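Local coordinates for protein methylenetetrahydrofolate--tRNA-(uracil-5-)-methyltransferase trmFO (Thermus thermophilus, PDB 3G5S) that probably catalyses the folate- and FAD-dependent methylation of uridine 54 in tRNA to 5-methyluridine, at residues A[195-209]-A[280-294]. Residues are numbered along the deposited sequence; the frame is centred on the assembly and turned at random.
Sequences EYRRFHQALLEAQRH and GLKWPEQKRLIQMIP
Glu-285 has CG anti to the carbonyl carbon (chi1 -64°) and its chain bent at chi2 (-70°), which carries its carboxylate to the backbone N of Gln-207. The bond ties the extended residues after helix 195-205 to helix 283-290; the two helices run nearly antiparallel, their axes 10.5 Å apart at closest. Glu-285 OE2 accepts from Gln-207 N at 2.9 Å through its anti lone pair, and the bond is almost straight. Arg-288 NE donates to Glu-285 OE1, forming a salt bridge that fixes the carboxylate from within its own helix. With an alanine here, Gln-207 N would probably lose its acceptor and the Arg-288 guanidinium its carboxylate partner.

Between the helices, Leu-289 CD1 lies 3.6 Å from Ala-202 CB and also meets Leu-203. With CG anti to the backbone N (chi1 -174°), the Phe-199 ring swings toward helix 283-290 and brings CE1, at its edge, 3.4 Å from Leu-289 O. The extended selenomethionine Met-292 crosses Arg-198 at about a right angle, with CG over one guanidinium face. Ile-293, next to Phe-199, also packs on strand 187-191.

After helix 195-205 and before helix 283-290, a single beta bridge pairs Arg-208 with Leu-281. Lys-282 N donates to Gln-207 O, and His-209 N to Gly-280 O. Lys-282 CG sits over the His-209 ring in a CH-pi contact, 4.0 Å from the ring centroid. At the ring's edge, one water lies 2.9 Å from both His-209 NE2 and Trp-283 N.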
# COMPACT_ATOMS: atom_id res chain seq x y z
N GLU A 195 -4.50 2.57 33.51
CA GLU A 195 -3.83 2.54 32.22
C GLU A 195 -4.75 3.07 31.13
O GLU A 195 -4.31 3.80 30.23
CB GLU A 195 -3.35 1.13 31.89
CG GLU A 195 -2.19 0.70 32.77
CD GLU A 195 -1.85 -0.78 32.67
OE1 GLU A 195 -2.77 -1.59 32.45
OE2 GLU A 195 -0.66 -1.12 32.83
N TYR A 196 -6.02 2.71 31.20
CA TYR A 196 -6.99 3.25 30.25
C TYR A 196 -7.10 4.77 30.37
O TYR A 196 -7.10 5.48 29.38
CB TYR A 196 -8.37 2.61 30.42
CG TYR A 196 -9.40 3.31 29.57
CD1 TYR A 196 -9.43 3.13 28.20
CD2 TYR A 196 -10.33 4.17 30.14
CE1 TYR A 196 -10.36 3.78 27.41
CE2 TYR A 196 -11.27 4.83 29.36
CZ TYR A 196 -11.28 4.62 28.00
OH TYR A 196 -12.19 5.27 27.20
N ARG A 197 -7.18 5.26 31.60
CA ARG A 197 -7.29 6.70 31.81
C ARG A 197 -6.10 7.47 31.21
O ARG A 197 -6.29 8.50 30.55
CB ARG A 197 -7.49 7.03 33.29
CG ARG A 197 -8.74 6.37 33.90
CD ARG A 197 -9.13 6.97 35.25
NE ARG A 197 -10.03 8.12 35.12
CZ ARG A 197 -11.33 8.08 35.38
NH1 ARG A 197 -11.90 6.95 35.79
NH2 ARG A 197 -12.07 9.17 35.22
N ARG A 198 -4.88 6.98 31.42
CA ARG A 198 -3.68 7.60 30.83
C ARG A 198 -3.77 7.62 29.31
O ARG A 198 -3.50 8.63 28.67
CB ARG A 198 -2.40 6.87 31.28
CG ARG A 198 -1.08 7.42 30.68
CD ARG A 198 0.11 6.46 30.87
NE ARG A 198 1.35 6.99 30.28
CZ ARG A 198 2.35 6.24 29.84
NH1 ARG A 198 2.27 4.91 29.89
NH2 ARG A 198 3.43 6.80 29.31
N PHE A 199 -4.16 6.48 28.74
CA PHE A 199 -4.25 6.31 27.30
C PHE A 199 -5.32 7.24 26.71
O PHE A 199 -5.09 7.94 25.72
CB PHE A 199 -4.56 4.85 26.99
CG PHE A 199 -4.54 4.51 25.53
CD1 PHE A 199 -3.35 4.44 24.83
CD2 PHE A 199 -5.71 4.23 24.86
CE1 PHE A 199 -3.33 4.12 23.49
CE2 PHE A 199 -5.70 3.90 23.52
CZ PHE A 199 -4.51 3.84 22.83
N HIS A 200 -6.50 7.24 27.33
CA HIS A 200 -7.59 8.08 26.87
C HIS A 200 -7.20 9.56 26.92
O HIS A 200 -7.47 10.30 25.98
CB HIS A 200 -8.85 7.83 27.71
CG HIS A 200 -9.98 8.76 27.38
ND1 HIS A 200 -10.34 9.80 28.20
CD2 HIS A 200 -10.81 8.80 26.32
CE1 HIS A 200 -11.36 10.45 27.66
NE2 HIS A 200 -11.66 9.86 26.52
N GLN A 201 -6.57 9.98 28.01
CA GLN A 201 -6.11 11.37 28.12
C GLN A 201 -5.10 11.71 27.03
O GLN A 201 -5.15 12.79 26.44
CB GLN A 201 -5.50 11.62 29.50
CG GLN A 201 -6.51 11.77 30.61
CD GLN A 201 -7.44 12.95 30.38
OE1 GLN A 201 -7.01 14.04 30.02
NE2 GLN A 201 -8.74 12.72 30.58
N ALA A 202 -4.18 10.80 26.75
CA ALA A 202 -3.18 11.03 25.71
C ALA A 202 -3.83 11.18 24.33
O ALA A 202 -3.38 11.98 23.51
CB ALA A 202 -2.16 9.92 25.70
N LEU A 203 -4.89 10.42 24.08
CA LEU A 203 -5.61 10.52 22.82
C LEU A 203 -6.26 11.89 22.63
O LEU A 203 -6.32 12.41 21.52
CB LEU A 203 -6.69 9.44 22.72
CG LEU A 203 -6.23 8.05 22.28
CD1 LEU A 203 -7.37 7.05 22.44
CD2 LEU A 203 -5.73 8.08 20.84
N LEU A 204 -6.75 12.46 23.72
CA LEU A 204 -7.43 13.75 23.64
C LEU A 204 -6.53 14.83 23.06
O LEU A 204 -6.99 15.69 22.30
CB LEU A 204 -7.95 14.18 25.02
CG LEU A 204 -9.05 13.32 25.65
CD1 LEU A 204 -9.43 13.86 27.02
CD2 LEU A 204 -10.27 13.25 24.74
N GLU A 205 -5.25 14.77 23.40
CA GLU A 205 -4.32 15.85 23.07
C GLU A 205 -3.40 15.57 21.89
O GLU A 205 -2.73 16.48 21.39
CB GLU A 205 -3.48 16.20 24.30
CG GLU A 205 -4.29 16.71 25.48
CD GLU A 205 -3.42 16.96 26.70
OE1 GLU A 205 -2.28 16.46 26.74
OE2 GLU A 205 -3.89 17.65 27.63
N ALA A 206 -3.36 14.32 21.44
CA ALA A 206 -2.42 13.92 20.40
C ALA A 206 -2.61 14.71 19.10
O ALA A 206 -3.74 15.01 18.70
CB ALA A 206 -2.55 12.43 20.13
N GLN A 207 -1.50 15.03 18.44
CA GLN A 207 -1.56 15.77 17.18
C GLN A 207 -2.09 14.90 16.04
O GLN A 207 -1.68 13.75 15.87
CB GLN A 207 -0.17 16.33 16.82
CG GLN A 207 0.29 17.45 17.73
CD GLN A 207 1.44 18.24 17.13
OE1 GLN A 207 2.15 17.76 16.25
NE2 GLN A 207 1.62 19.47 17.61
N ARG A 208 -3.01 15.46 15.26
CA ARG A 208 -3.62 14.72 14.16
C ARG A 208 -3.53 15.48 12.84
O ARG A 208 -3.43 16.70 12.82
CB ARG A 208 -5.08 14.40 14.49
CG ARG A 208 -5.94 15.62 14.71
CD ARG A 208 -6.97 15.37 15.79
NE ARG A 208 -6.33 15.06 17.07
CZ ARG A 208 -6.96 14.53 18.11
NH1 ARG A 208 -8.26 14.26 18.04
NH2 ARG A 208 -6.30 14.27 19.23
N HIS A 209 -3.57 14.73 11.74
CA HIS A 209 -3.58 15.34 10.42
C HIS A 209 -4.93 15.99 10.14
O HIS A 209 -5.95 15.60 10.70
CB HIS A 209 -3.29 14.30 9.34
CG HIS A 209 -1.90 13.74 9.39
ND1 HIS A 209 -0.79 14.48 9.05
CD2 HIS A 209 -1.45 12.52 9.74
CE1 HIS A 209 0.29 13.73 9.20
NE2 HIS A 209 -0.08 12.54 9.61
N GLY A 280 -6.38 9.14 12.27
CA GLY A 280 -5.76 10.15 11.44
C GLY A 280 -4.63 10.86 12.16
O GLY A 280 -4.18 11.92 11.73
N LEU A 281 -4.18 10.29 13.27
CA LEU A 281 -3.10 10.89 14.05
C LEU A 281 -1.80 10.96 13.26
O LEU A 281 -1.54 10.11 12.41
CB LEU A 281 -2.87 10.10 15.33
CG LEU A 281 -3.95 10.23 16.41
CD1 LEU A 281 -3.62 9.33 17.59
CD2 LEU A 281 -4.10 11.68 16.86
N LYS A 282 -0.98 11.96 13.55
CA LYS A 282 0.36 12.01 12.98
C LYS A 282 1.13 10.78 13.43
O LYS A 282 0.90 10.27 14.52
CB LYS A 282 1.08 13.29 13.41
CG LYS A 282 0.35 14.55 13.00
CD LYS A 282 1.22 15.78 13.14
CE LYS A 282 0.46 17.02 12.72
NZ LYS A 282 1.35 18.19 12.51
N TRP A 283 2.03 10.31 12.59
CA TRP A 283 2.67 9.03 12.84
C TRP A 283 3.50 8.99 14.14
O TRP A 283 3.41 8.02 14.89
CB TRP A 283 3.43 8.57 11.59
CG TRP A 283 2.48 8.30 10.44
CD1 TRP A 283 1.13 8.54 10.41
CD2 TRP A 283 2.81 7.77 9.15
NE1 TRP A 283 0.61 8.17 9.19
CE2 TRP A 283 1.62 7.70 8.40
CE3 TRP A 283 4.00 7.34 8.56
CZ2 TRP A 283 1.58 7.21 7.10
CZ3 TRP A 283 3.96 6.86 7.26
CH2 TRP A 283 2.76 6.80 6.55
N PRO A 284 4.28 10.04 14.44
CA PRO A 284 5.00 9.99 15.72
C PRO A 284 4.06 9.93 16.92
O PRO A 284 4.40 9.33 17.94
CB PRO A 284 5.79 11.31 15.73
CG PRO A 284 5.98 11.63 14.27
CD PRO A 284 4.69 11.19 13.61
N GLU A 285 2.89 10.53 16.81
CA GLU A 285 1.90 10.45 17.88
C GLU A 285 1.33 9.04 18.00
O GLU A 285 1.13 8.55 19.11
CB GLU A 285 0.77 11.45 17.67
CG GLU A 285 1.22 12.90 17.74
CD GLU A 285 1.63 13.33 19.14
OE1 GLU A 285 2.66 12.85 19.67
OE2 GLU A 285 0.92 14.17 19.72
N GLN A 286 1.08 8.38 16.87
CA GLN A 286 0.64 7.00 16.91
C GLN A 286 1.65 6.13 17.63
O GLN A 286 1.28 5.30 18.45
CB GLN A 286 0.42 6.47 15.50
CG GLN A 286 -0.75 7.08 14.76
CD GLN A 286 -1.02 6.41 13.43
OE1 GLN A 286 -0.95 5.18 13.32
NE2 GLN A 286 -1.33 7.20 12.42
N LYS A 287 2.93 6.30 17.32
CA LYS A 287 3.95 5.50 17.97
C LYS A 287 3.95 5.72 19.49
O LYS A 287 3.99 4.76 20.27
CB LYS A 287 5.33 5.79 17.39
CG LYS A 287 6.44 4.98 18.02
CD LYS A 287 7.77 5.27 17.36
CE LYS A 287 8.88 4.44 17.98
NZ LYS A 287 10.19 4.70 17.32
N ARG A 288 3.89 6.97 19.91
CA ARG A 288 3.89 7.29 21.33
C ARG A 288 2.70 6.65 22.04
O ARG A 288 2.83 6.09 23.13
CB ARG A 288 3.88 8.81 21.53
CG ARG A 288 4.01 9.24 22.97
CD ARG A 288 4.27 10.73 23.07
NE ARG A 288 3.21 11.52 22.44
CZ ARG A 288 2.11 11.91 23.07
NH1 ARG A 288 1.91 11.60 24.34
NH2 ARG A 288 1.20 12.63 22.41
N LEU A 289 1.53 6.74 21.41
CA LEU A 289 0.31 6.20 21.98
C LEU A 289 0.33 4.67 22.02
O LEU A 289 -0.00 4.06 23.03
CB LEU A 289 -0.90 6.69 21.19
CG LEU A 289 -1.49 8.05 21.61
CD1 LEU A 289 -2.49 7.84 22.73
CD2 LEU A 289 -0.40 9.02 22.05
N ILE A 290 0.74 4.06 20.91
CA ILE A 290 0.77 2.61 20.83
C ILE A 290 1.67 2.03 21.92
O ILE A 290 1.35 1.00 22.52
CB ILE A 290 1.24 2.12 19.43
CG1 ILE A 290 0.14 2.37 18.39
CG2 ILE A 290 1.62 0.65 19.48
CD1 ILE A 290 0.64 2.35 16.97
N GLN A 291 2.78 2.69 22.20
CA GLN A 291 3.72 2.14 23.16
C GLN A 291 3.27 2.30 24.62
O GLN A 291 3.95 1.85 25.53
CB GLN A 291 5.13 2.64 22.88
CG GLN A 291 5.64 2.13 21.51
CD GLN A 291 7.11 2.42 21.26
OE1 GLN A 291 7.68 3.35 21.83
NE2 GLN A 291 7.73 1.61 20.40
N MSE A 292 2.10 2.92 24.82
CA MSE A 292 1.45 2.96 26.12
C MSE A 292 0.58 1.73 26.38
O MSE A 292 0.09 1.54 27.49
CB MSE A 292 0.57 4.21 26.25
CG MSE A 292 1.33 5.51 26.18
SE MSE A 292 0.14 7.02 26.39
CE MSE A 292 1.46 8.44 26.23
N ILE A 293 0.37 0.91 25.36
CA ILE A 293 -0.49 -0.26 25.49
C ILE A 293 0.34 -1.43 26.03
O ILE A 293 1.38 -1.74 25.47
CB ILE A 293 -1.10 -0.64 24.13
CG1 ILE A 293 -1.96 0.51 23.60
CG2 ILE A 293 -1.89 -1.94 24.23
CD1 ILE A 293 -2.32 0.37 22.13
N PRO A 294 -0.13 -2.07 27.11
CA PRO A 294 0.63 -3.21 27.64
C PRO A 294 0.89 -4.26 26.57
O PRO A 294 -0.03 -4.66 25.84
CB PRO A 294 -0.30 -3.77 28.72
CG PRO A 294 -1.12 -2.60 29.16
CD PRO A 294 -1.33 -1.78 27.91
O HOH W 1 -1.58 3.44 29.32
O HOH W 2 -0.98 13.37 23.93
O HOH W 3 2.64 11.90 10.27